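Local coordinates for protein xylooligosaccharide oxidase (Myceliophthora thermophila, PDB 5L6G) that oxidises the C1 hydroxyl of xylooligosaccharides and related sugars to lactones, using a bicovalently bound FAD and passing the electrons to oxygen to make hydrogen peroxide, at residues L78-E82 with V83-A87; P131-R134 with L135-A139; P242-N245 with S246-V250; T390-P393 with P394-S398. One frame throughout, in Å; residues are numbered along the deposited sequence.

Contact 1: residues L78-E82 with V83-A87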
loop_
_atom_site.group_PDB
_atom_site.type_symbol
_atom_site.label_atom_id
_atom_site.label_comp_id
_atom_site.label_asym_id
_atom_site.label_seq_id
_atom_site.Cartn_x
_atom_site.Cartn_y
_atom_site.Cartn_z
ATOM N N LEU A 78 -8.965 -21.606 -13.100
ATOM C CA LEU A 78 -8.802 -22.756 -13.961
ATOM C C LEU A 78 -9.148 -22.434 -15.406
ATOM O O LEU A 78 -8.494 -22.940 -16.337
ATOM C CB LEU A 78 -9.680 -23.892 -13.480
ATOM C CG LEU A 78 -9.147 -24.582 -12.239
ATOM C CD1 LEU A 78 -10.277 -25.311 -11.509
ATOM C CD2 LEU A 78 -8.043 -25.563 -12.637
ATOM N N CYS A 79 -10.162 -21.588 -15.582
ATOM C CA CYS A 79 -10.601 -21.197 -16.917
ATOM C C CYS A 79 -9.501 -20.436 -17.653
ATOM O O CYS A 79 -9.208 -20.726 -18.812
ATOM C CB CYS A 79 -11.892 -20.385 -16.856
ATOM S SG CYS A 79 -13.333 -21.459 -16.906
ATOM N N ALA A 80 -8.895 -19.481 -16.958
ATOM C CA ALA A 80 -7.757 -18.747 -17.487
ATOM C C ALA A 80 -6.647 -19.689 -17.879
ATOM O O ALA A 80 -6.068 -19.543 -18.944
ATOM C CB ALA A 80 -7.242 -17.752 -16.478
ATOM N N ALA A 81 -6.333 -20.631 -17.005
ATOM C CA ALA A 81 -5.286 -21.607 -17.291
ATOM C C ALA A 81 -5.626 -22.458 -18.518
ATOM O O ALA A 81 -4.780 -22.661 -19.381
ATOM C CB ALA A 81 -5.050 -22.505 -16.097
ATOM N N GLU A 82 -6.847 -22.986 -18.551
ATOM C CA GLU A 82 -7.305 -23.841 -19.636
ATOM C C GLU A 82 -7.358 -23.096 -20.980
ATOM O O GLU A 82 -6.936 -23.620 -22.008
ATOM C CB GLU A 82 -8.675 -24.448 -19.254
ATOM C CG GLU A 82 -9.440 -25.186 -20.340
ATOM C CD GLU A 82 -10.777 -25.710 -19.819
ATOM O OE1 GLU A 82 -10.918 -25.869 -18.579
ATOM O OE2 GLU A 82 -11.688 -25.935 -20.648
ATOM N N VAL A 83 -7.894 -21.882 -20.956
ATOM C CA VAL A 83 -8.097 -21.078 -22.158
ATOM C C VAL A 83 -6.783 -20.452 -22.630
ATOM O O VAL A 83 -6.553 -20.322 -23.840
ATOM C CB VAL A 83 -9.186 -20.018 -21.883
ATOM C CG1 VAL A 83 -9.131 -18.848 -22.841
ATOM C CG2 VAL A 83 -10.552 -20.681 -21.916
ATOM N N GLY A 84 -5.928 -20.065 -21.682
ATOM C CA GLY A 84 -4.607 -19.559 -22.013
ATOM C C GLY A 84 -4.606 -18.054 -22.041
ATOM O O GLY A 84 -4.129 -17.439 -22.992
ATOM N N VAL A 85 -5.162 -17.455 -20.991
ATOM C CA VAL A 85 -5.086 -16.031 -20.781
ATOM C C VAL A 85 -4.562 -15.841 -19.359
ATOM O O VAL A 85 -4.603 -16.754 -18.535
ATOM C CB VAL A 85 -6.448 -15.304 -20.999
ATOM C CG1 VAL A 85 -6.935 -15.465 -22.452
ATOM C CG2 VAL A 85 -7.520 -15.794 -20.030
ATOM N N LYS A 86 -4.018 -14.669 -19.099
ATOM C CA LYS A 86 -3.518 -14.338 -17.784
ATOM C C LYS A 86 -4.705 -13.947 -16.922
ATOM O O LYS A 86 -5.765 -13.602 -17.456
ATOM C CB LYS A 86 -2.515 -13.199 -17.877
ATOM C CG LYS A 86 -1.319 -13.507 -18.752
ATOM C CD LYS A 86 -0.545 -14.721 -18.276
ATOM C CE LYS A 86 0.712 -14.914 -19.119
ATOM N NZ LYS A 86 1.558 -16.052 -18.657
ATOM N N ALA A 87 -4.544 -14.033 -15.598
ATOM C CA ALA A 87 -5.613 -13.692 -14.676
ATOM C C ALA A 87 -5.052 -12.904 -13.530
ATOM O O ALA A 87 -3.962 -13.219 -13.050
ATOM C CB ALA A 87 -6.281 -14.955 -14.149
#

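Contact 2: residues P131-R134 with L135-A139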
loop_
_atom_site.group_PDB
_atom_site.type_symbol
_atom_site.label_atom_id
_atom_site.label_comp_id
_atom_site.label_asym_id
_atom_site.label_seq_id
_atom_site.Cartn_x
_atom_site.Cartn_y
_atom_site.Cartn_z
ATOM N N PRO A 131 -11.683 -11.057 0.596
ATOM C CA PRO A 131 -10.573 -10.372 -0.023
ATOM C C PRO A 131 -10.933 -9.101 -0.773
ATOM O O PRO A 131 -10.039 -8.377 -1.164
ATOM C CB PRO A 131 -10.035 -11.425 -0.994
ATOM C CG PRO A 131 -11.233 -12.191 -1.382
ATOM C CD PRO A 131 -12.008 -12.308 -0.094
ATOM N N GLY A 132 -12.214 -8.870 -1.025
ATOM C CA GLY A 132 -12.676 -7.601 -1.589
ATOM C C GLY A 132 -13.100 -6.577 -0.569
ATOM O O GLY A 132 -13.638 -5.536 -0.957
ATOM N N ALA A 133 -12.905 -6.855 0.723
ATOM C CA ALA A 133 -13.243 -5.881 1.764
ATOM C C ALA A 133 -12.280 -4.686 1.678
ATOM O O ALA A 133 -11.063 -4.850 1.545
ATOM C CB ALA A 133 -13.209 -6.509 3.166
ATOM N N ARG A 134 -12.845 -3.490 1.772
ATOM C CA ARG A 134 -12.074 -2.277 1.746
ATOM C C ARG A 134 -11.828 -1.827 3.165
ATOM O O ARG A 134 -12.559 -2.231 4.095
ATOM C CB ARG A 134 -12.795 -1.214 0.935
ATOM C CG ARG A 134 -13.013 -1.613 -0.513
ATOM C CD ARG A 134 -13.972 -0.663 -1.177
ATOM N NE ARG A 134 -14.376 -1.110 -2.498
ATOM C CZ ARG A 134 -13.734 -0.842 -3.637
ATOM N NH1 ARG A 134 -12.642 -0.091 -3.654
ATOM N NH2 ARG A 134 -14.218 -1.310 -4.777
ATOM N N LEU A 135 -10.781 -1.012 3.329
ATOM C CA LEU A 135 -10.255 -0.706 4.645
ATOM C C LEU A 135 -11.285 -0.032 5.533
ATOM O O LEU A 135 -11.326 -0.317 6.712
ATOM C CB LEU A 135 -9.000 0.151 4.542
ATOM C CG LEU A 135 -7.830 -0.451 3.755
ATOM C CD1 LEU A 135 -6.626 0.486 3.823
ATOM C CD2 LEU A 135 -7.480 -1.843 4.290
ATOM N N GLY A 136 -12.090 0.879 4.972
ATOM C CA GLY A 136 -13.092 1.591 5.747
ATOM C C GLY A 136 -14.156 0.672 6.319
ATOM O O GLY A 136 -14.594 0.826 7.456
ATOM N N HIS A 137 -14.560 -0.301 5.526
ATOM C CA HIS A 137 -15.514 -1.313 5.963
ATOM C C HIS A 137 -14.927 -2.192 7.058
ATOM O O HIS A 137 -15.602 -2.471 8.053
ATOM C CB HIS A 137 -15.941 -2.177 4.775
ATOM C CG HIS A 137 -16.897 -3.269 5.130
ATOM N ND1 HIS A 137 -18.111 -3.036 5.747
ATOM C CD2 HIS A 137 -16.811 -4.605 4.965
ATOM C CE1 HIS A 137 -18.739 -4.183 5.925
ATOM N NE2 HIS A 137 -17.971 -5.151 5.450
ATOM N N ILE A 138 -13.682 -2.624 6.859
ATOM C CA ILE A 138 -13.018 -3.485 7.831
ATOM C C ILE A 138 -12.918 -2.741 9.165
ATOM O O ILE A 138 -13.333 -3.259 10.210
ATOM C CB ILE A 138 -11.620 -3.884 7.349
ATOM C CG1 ILE A 138 -11.727 -4.737 6.092
ATOM C CG2 ILE A 138 -10.878 -4.632 8.451
ATOM C CD1 ILE A 138 -10.447 -4.898 5.325
ATOM N N ALA A 139 -12.395 -1.521 9.103
ATOM C CA ALA A 139 -12.212 -0.715 10.292
ATOM C C ALA A 139 -13.544 -0.503 11.021
ATOM O O ALA A 139 -13.617 -0.584 12.248
ATOM C CB ALA A 139 -11.577 0.609 9.925
#

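Contact 3: residues P242-N245 with S246-V250. With NAG (2-acetamido-2-deoxy-beta-D-glucopyranose), chain F.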
loop_
_atom_site.group_PDB
_atom_site.type_symbol
_atom_site.label_atom_id
_atom_site.label_comp_id
_atom_site.label_asym_id
_atom_site.label_seq_id
_atom_site.Cartn_x
_atom_site.Cartn_y
_atom_site.Cartn_z
ATOM N N PRO A 242 8.690 25.536 7.919
ATOM C CA PRO A 242 9.050 26.659 7.061
ATOM C C PRO A 242 9.970 26.253 5.926
ATOM O O PRO A 242 11.045 26.834 5.754
ATOM C CB PRO A 242 9.774 27.593 8.024
ATOM C CG PRO A 242 10.456 26.658 8.946
ATOM C CD PRO A 242 9.455 25.573 9.180
ATOM N N TRP A 243 9.535 25.289 5.129
ATOM C CA TRP A 243 10.414 24.690 4.140
ATOM C C TRP A 243 10.268 25.397 2.788
ATOM O O TRP A 243 9.835 24.826 1.798
ATOM C CB TRP A 243 10.152 23.191 4.065
ATOM C CG TRP A 243 10.712 22.414 5.243
ATOM C CD1 TRP A 243 11.112 22.908 6.461
ATOM C CD2 TRP A 243 10.885 21.001 5.313
ATOM N NE1 TRP A 243 11.555 21.897 7.255
ATOM C CE2 TRP A 243 11.417 20.710 6.584
ATOM C CE3 TRP A 243 10.663 19.953 4.410
ATOM C CZ2 TRP A 243 11.718 19.409 6.988
ATOM C CZ3 TRP A 243 10.969 18.654 4.809
ATOM C CH2 TRP A 243 11.496 18.402 6.090
ATOM N N THR A 244 10.662 26.660 2.786
ATOM C CA THR A 244 10.440 27.563 1.659
ATOM C C THR A 244 11.738 27.922 0.956
ATOM O O THR A 244 11.719 28.655 -0.015
ATOM C CB THR A 244 9.817 28.875 2.144
ATOM O OG1 THR A 244 10.533 29.322 3.305
ATOM C CG2 THR A 244 8.345 28.664 2.490
ATOM N N ASN A 245 12.868 27.449 1.469
ATOM C CA ASN A 245 14.097 27.477 0.692
ATOM C C ASN A 245 14.930 26.242 0.997
ATOM O O ASN A 245 14.637 25.497 1.941
ATOM C CB ASN A 245 14.883 28.762 0.913
ATOM C CG ASN A 245 15.271 28.976 2.351
ATOM O OD1 ASN A 245 15.384 28.035 3.123
ATOM N ND2 ASN A 245 15.497 30.255 2.713
ATOM N N SER A 246 15.944 26.010 0.173
ATOM C CA SER A 246 16.705 24.770 0.256
ATOM C C SER A 246 17.389 24.619 1.617
ATOM O O SER A 246 17.416 23.521 2.160
ATOM C CB SER A 246 17.730 24.663 -0.882
ATOM O OG SER A 246 18.678 25.693 -0.776
ATOM N N SER A 247 17.947 25.692 2.162
ATOM C CA SER A 247 18.673 25.567 3.424
ATOM C C SER A 247 17.726 25.161 4.565
ATOM O O SER A 247 18.099 24.348 5.413
ATOM C CB SER A 247 19.478 26.832 3.774
ATOM O OG SER A 247 18.636 27.945 3.945
ATOM N N ASN A 248 16.503 25.695 4.572
ATOM C CA ASN A 248 15.528 25.328 5.588
ATOM C C ASN A 248 15.135 23.879 5.492
ATOM O O ASN A 248 14.937 23.235 6.515
ATOM C CB ASN A 248 14.268 26.176 5.498
ATOM C CG ASN A 248 14.461 27.560 6.091
ATOM O OD1 ASN A 248 15.569 27.937 6.469
ATOM N ND2 ASN A 248 13.374 28.302 6.216
ATOM N N VAL A 249 15.020 23.360 4.268
ATOM C CA VAL A 249 14.648 21.960 4.095
ATOM C C VAL A 249 15.768 21.084 4.624
ATOM O O VAL A 249 15.538 20.097 5.333
ATOM C CB VAL A 249 14.398 21.603 2.603
ATOM C CG1 VAL A 249 14.259 20.107 2.416
ATOM C CG2 VAL A 249 13.157 22.330 2.073
ATOM N N VAL A 250 16.990 21.423 4.243
ATOM C CA VAL A 250 18.127 20.589 4.594
ATOM C C VAL A 250 18.271 20.536 6.106
ATOM O O VAL A 250 18.416 19.480 6.686
ATOM C CB VAL A 250 19.417 21.151 3.978
ATOM C CG1 VAL A 250 20.651 20.513 4.602
ATOM C CG2 VAL A 250 19.391 20.963 2.467
HETATM C C1 NAG F . 15.896 30.662 4.045
HETATM C C2 NAG F . 17.075 31.647 4.017
HETATM C C3 NAG F . 17.429 32.129 5.411
HETATM C C4 NAG F . 16.188 32.653 6.107
HETATM C C5 NAG F . 15.110 31.564 6.093
HETATM C C6 NAG F . 13.817 32.053 6.716
HETATM C C7 NAG F . 18.716 31.300 2.236
HETATM C C8 NAG F . 20.009 30.649 1.849
HETATM N N2 NAG F . 18.295 31.078 3.483
HETATM O O3 NAG F . 18.427 33.117 5.287
HETATM O O4 NAG F . 16.535 32.977 7.429
HETATM O O5 NAG F . 14.809 31.214 4.757
HETATM O O6 NAG F . 12.959 30.956 6.911
HETATM O O7 NAG F . 18.105 31.988 1.416
#

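Contact 4: residues T390-P393 with P394-S398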
loop_
_atom_site.group_PDB
_atom_site.type_symbol
_atom_site.label_atom_id
_atom_site.label_comp_id
_atom_site.label_asym_id
_atom_site.label_seq_id
_atom_site.Cartn_x
_atom_site.Cartn_y
_atom_site.Cartn_z
ATOM N N THR A 390 9.758 -1.837 11.791
ATOM C CA THR A 390 11.108 -2.330 11.666
ATOM C C THR A 390 11.565 -3.158 12.884
ATOM O O THR A 390 12.748 -3.417 13.054
ATOM C CB THR A 390 12.063 -1.147 11.395
ATOM O OG1 THR A 390 11.820 -0.115 12.350
ATOM C CG2 THR A 390 11.833 -0.573 10.020
ATOM N N ARG A 391 10.625 -3.576 13.730
ATOM C CA ARG A 391 10.895 -4.585 14.748
ATOM C C ARG A 391 10.546 -5.987 14.255
ATOM O O ARG A 391 10.903 -6.971 14.885
ATOM C CB ARG A 391 10.118 -4.280 16.031
ATOM C CG ARG A 391 10.834 -3.275 16.897
ATOM C CD ARG A 391 10.017 -2.860 18.108
ATOM N NE ARG A 391 10.792 -1.948 18.946
ATOM C CZ ARG A 391 10.279 -1.128 19.859
ATOM N NH1 ARG A 391 8.968 -1.059 20.056
ATOM N NH2 ARG A 391 11.088 -0.360 20.580
ATOM N N VAL A 392 9.826 -6.082 13.147
ATOM C CA VAL A 392 9.556 -7.378 12.555
ATOM C C VAL A 392 10.901 -7.959 12.098
ATOM O O VAL A 392 11.645 -7.270 11.386
ATOM C CB VAL A 392 8.590 -7.270 11.350
ATOM C CG1 VAL A 392 8.563 -8.570 10.557
ATOM C CG2 VAL A 392 7.190 -6.891 11.814
ATOM N N PRO A 393 11.220 -9.212 12.504
ATOM C CA PRO A 393 12.503 -9.822 12.121
ATOM C C PRO A 393 12.708 -9.922 10.606
ATOM O O PRO A 393 11.729 -10.099 9.869
ATOM C CB PRO A 393 12.430 -11.232 12.715
ATOM C CG PRO A 393 11.380 -11.164 13.762
ATOM C CD PRO A 393 10.415 -10.102 13.363
ATOM N N PRO A 394 13.978 -9.809 10.150
ATOM C CA PRO A 394 14.297 -9.790 8.716
ATOM C C PRO A 394 13.911 -11.053 7.954
ATOM O O PRO A 394 13.848 -11.003 6.729
ATOM C CB PRO A 394 15.824 -9.614 8.669
ATOM C CG PRO A 394 16.318 -9.731 10.065
ATOM C CD PRO A 394 15.159 -9.518 10.989
ATOM N N GLY A 395 13.699 -12.172 8.648
ATOM C CA GLY A 395 13.243 -13.406 8.000
ATOM C C GLY A 395 11.739 -13.658 8.029
ATOM O O GLY A 395 11.273 -14.661 7.490
ATOM N N ALA A 396 10.965 -12.765 8.644
ATOM C CA ALA A 396 9.530 -13.009 8.858
ATOM C C ALA A 396 8.676 -13.078 7.594
ATOM O O ALA A 396 7.705 -13.839 7.563
ATOM C CB ALA A 396 8.946 -11.964 9.786
ATOM N N GLY A 397 9.003 -12.288 6.574
ATOM C CA GLY A 397 8.151 -12.179 5.388
ATOM C C GLY A 397 8.910 -11.602 4.213
ATOM O O GLY A 397 9.990 -11.051 4.385
ATOM N N SER A 398 8.354 -11.716 3.021
ATOM C CA SER A 398 9.054 -11.234 1.830
ATOM C C SER A 398 9.134 -9.712 1.775
ATOM O O SER A 398 10.027 -9.165 1.127
ATOM C CB SER A 398 8.386 -11.747 0.569
ATOM O OG SER A 398 7.060 -11.275 0.501
HETATM O O HOH W 1 11.047 -10.024 7.241
#

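Contact 1: residues L78-E82 with V83-A87
Ala80 and Val85 meet where helix 70-83 runs out, and the tight part of the contact gathers round this one alanine. Its carbonyl oxygen takes two backbone donors: Gly84 N lies 2.8 Å from Ala80 O, well out of the carbonyl plane, and Val85 N reaches Ala80 O at 3.1 Å with a straighter N-H (161°). On the same residue, CB is flanked by two apolar groups. Val85 CG2 comes within 4.1 Å of Ala80 CB, because chi1 of -62° sets that methyl between the backbone N and the carbonyl carbon, facing the helix. Ala87 CB closes in on Ala80 CB at 3.8 Å, and Leu108 of strand 108-111 touches both alanines. One residue earlier, Val83 N bonds to Cys79 O at 2.8 Å; Cys79 itself is in a disulfide with Cys30.

The other side is loose. Glu82 runs out extended into solvent, and Gly84 turns the chain on an exposed edge with positive phi (97°), where a beta carbon would press on the carbonyl before it.

The bond from Val85 N back to Ala80 O, the left-handed glycine and the apolar Ala80-Val85 pair resemble a Schellman motif, although Gly84 N shares Ala80 O instead of making the inner bond to Ala81 O; this C-cap leads helix 70-83 into strand 87-90 of the beta-alpha-beta crossover in the PCMH-type FAD-binding domain.

Contact 2: residues P131-R134 with L135-A139
With chi1 at -65° and chi2 at 165°, Ile138 swings CG1 to the side of its own backbone N and sends CD1 on in an extended line, back over the start of helix 135-146 toward Ala133. CG1 ends 3.7 Å from Ala133 CB. These are the residue just before the N-cap and the fourth residue after it, so the pair forms a hydrophobic staple, with Arg134 at the N-cap between them. Val118 of strand 118-120 lies against both ends of the staple. His137 comes to the same methyl from another direction: its ring meets Ala133 CB edge-on, near the ring plane, at 4.5 Å from His137 CD2. Its ND1 is hydrogen-bonded to Asp330.

Arg134 does not cap with its side chain. The chain extends away from the helix, and NH1 is held by the carbonyl oxygens of Gly92 and Gly157, with Tyr336 adding a cation-pi contact. Those two glycines lie close in sequence to His94 and Cys155, the residues bonded to the FAD, so the guanidinium group ties together the two loops that carry the covalent links, about 6 Å from the cofactor. Backbone bonds of Leu135 with Val158 and of Gly136 with Pro156 join the first turn to the second of these loops.

Deep in the staple, Ile138 CG1 sits 3.3 Å from Arg134 O, while Ile138 N makes the first helical bond to that same oxygen at 3.0 Å, with an N-H angle of 163°.

Contact 3: residues P242-N245 with S246-V250
Asn248 ND2 spends its hydrogens on two oxygens at once: Pro242 O at 2.8 Å, almost within the amide plane of Asn248, and the N-acetylglucosamine O6, also 2.8 Å from Asn248 ND2. One carboxamide therefore clasps the loop after strand 234-240 and the sugar together.

The sugar grows from Asn245 ND2, which is bonded to its C1. Asn245 is also the N-cap of helix 246-261. A chi1 of 59° tucks its CG between the backbone N and the carbonyl carbon, turning OD1 in over the first turn, where it accepts from Asn248 N at 3.0 Å. Val249 N then opens the regular helical pattern with a bond to Asn245 O. Ser247 OG, the serine of the Asn-X-Ser sequon, receives a weak bond from the sugar N2.

On the buried flank, Val249 crosses Trp243 at about a right angle. Val249 CA lies 4.1 Å from the centroid of the five-membered ring of Trp243, over its face, in a CH-pi contact, and Trp243 CB packs on Val249 CG2. Trp243 is the centre of an inverse gamma turn.

The amide of Asn245 is thus divided in its work: the oxygen caps the helix inward while the nitrogen bears the glycan, whose rotation Asn248 would restrain.

Contact 4: residues T390-P393 with P394-S398
Val392 and Ala396 face each other across a surface turn, methyl to methyl. A chi1 of 167° sets Val392 CG1 anti to the backbone N and leaves it 3.5 Å from Ala396 CB. Ala396 CB also lies 3.4 Å from Pro393 O, and Pro393 CD is 4.3 Å from Ala396 CB. The alanine methyl is therefore met by a valine branch, a proline ring carbon and a carbonyl.

The two proline rings are turned steeply against each other, by about 70°. They meet along the trans peptide between them, Pro393 CB lying 3.7 Å from Pro394 CD, so the chain has little freedom there. Pro394 holds the second place of a type I beta turn from Pro393 to Ala396, a place that suits the fixed phi of proline, and Gly395 follows. The turn closes through Ala396 N, 3.0 Å from Pro393 O; the N-H is straight, but the donor rises 54° out of the carbonyl plane. A water 2.7 Å from Pro393 O probably donates to it, and accepts from Gly397 N, carrying the closure one residue further.

This loop joins strands 374-381 and 409-417 of the large antiparallel sheet and rests on helix 204-213: Ala396 O accepts from Arg211, and Ser398 bonds to Trp208 and Ala209. The Val392 side chain is about 5 Å from a bound xylose.

Two linked prolines limit the backbone, and the turn bond and water between them occupy Pro393 O, which suggests a loop shaped more by ring constraint and polar backbone bonds than by apolar burial.

Contacts 1 and 2 lie in the same FAD-binding domain and treat opposite ends of two helices: contact 1 ends helix 70-83 with backbone bonds and glycine, while contact 2 starts helix 135-146 with an apolar staple. Contact 3 also begins a helix, but with an asparagine side chain, and lies across the chain's centre from both, about 54 Å from contact 1 between centres. Contact 2 is buried near the FAD, contacts 1 and 3 are partly buried, and contact 4 is a surface turn. The chemistry follows: aliphatic groups and a buried guanidinium inside, a sugar at contact 3, and prolines with a water at contact 4.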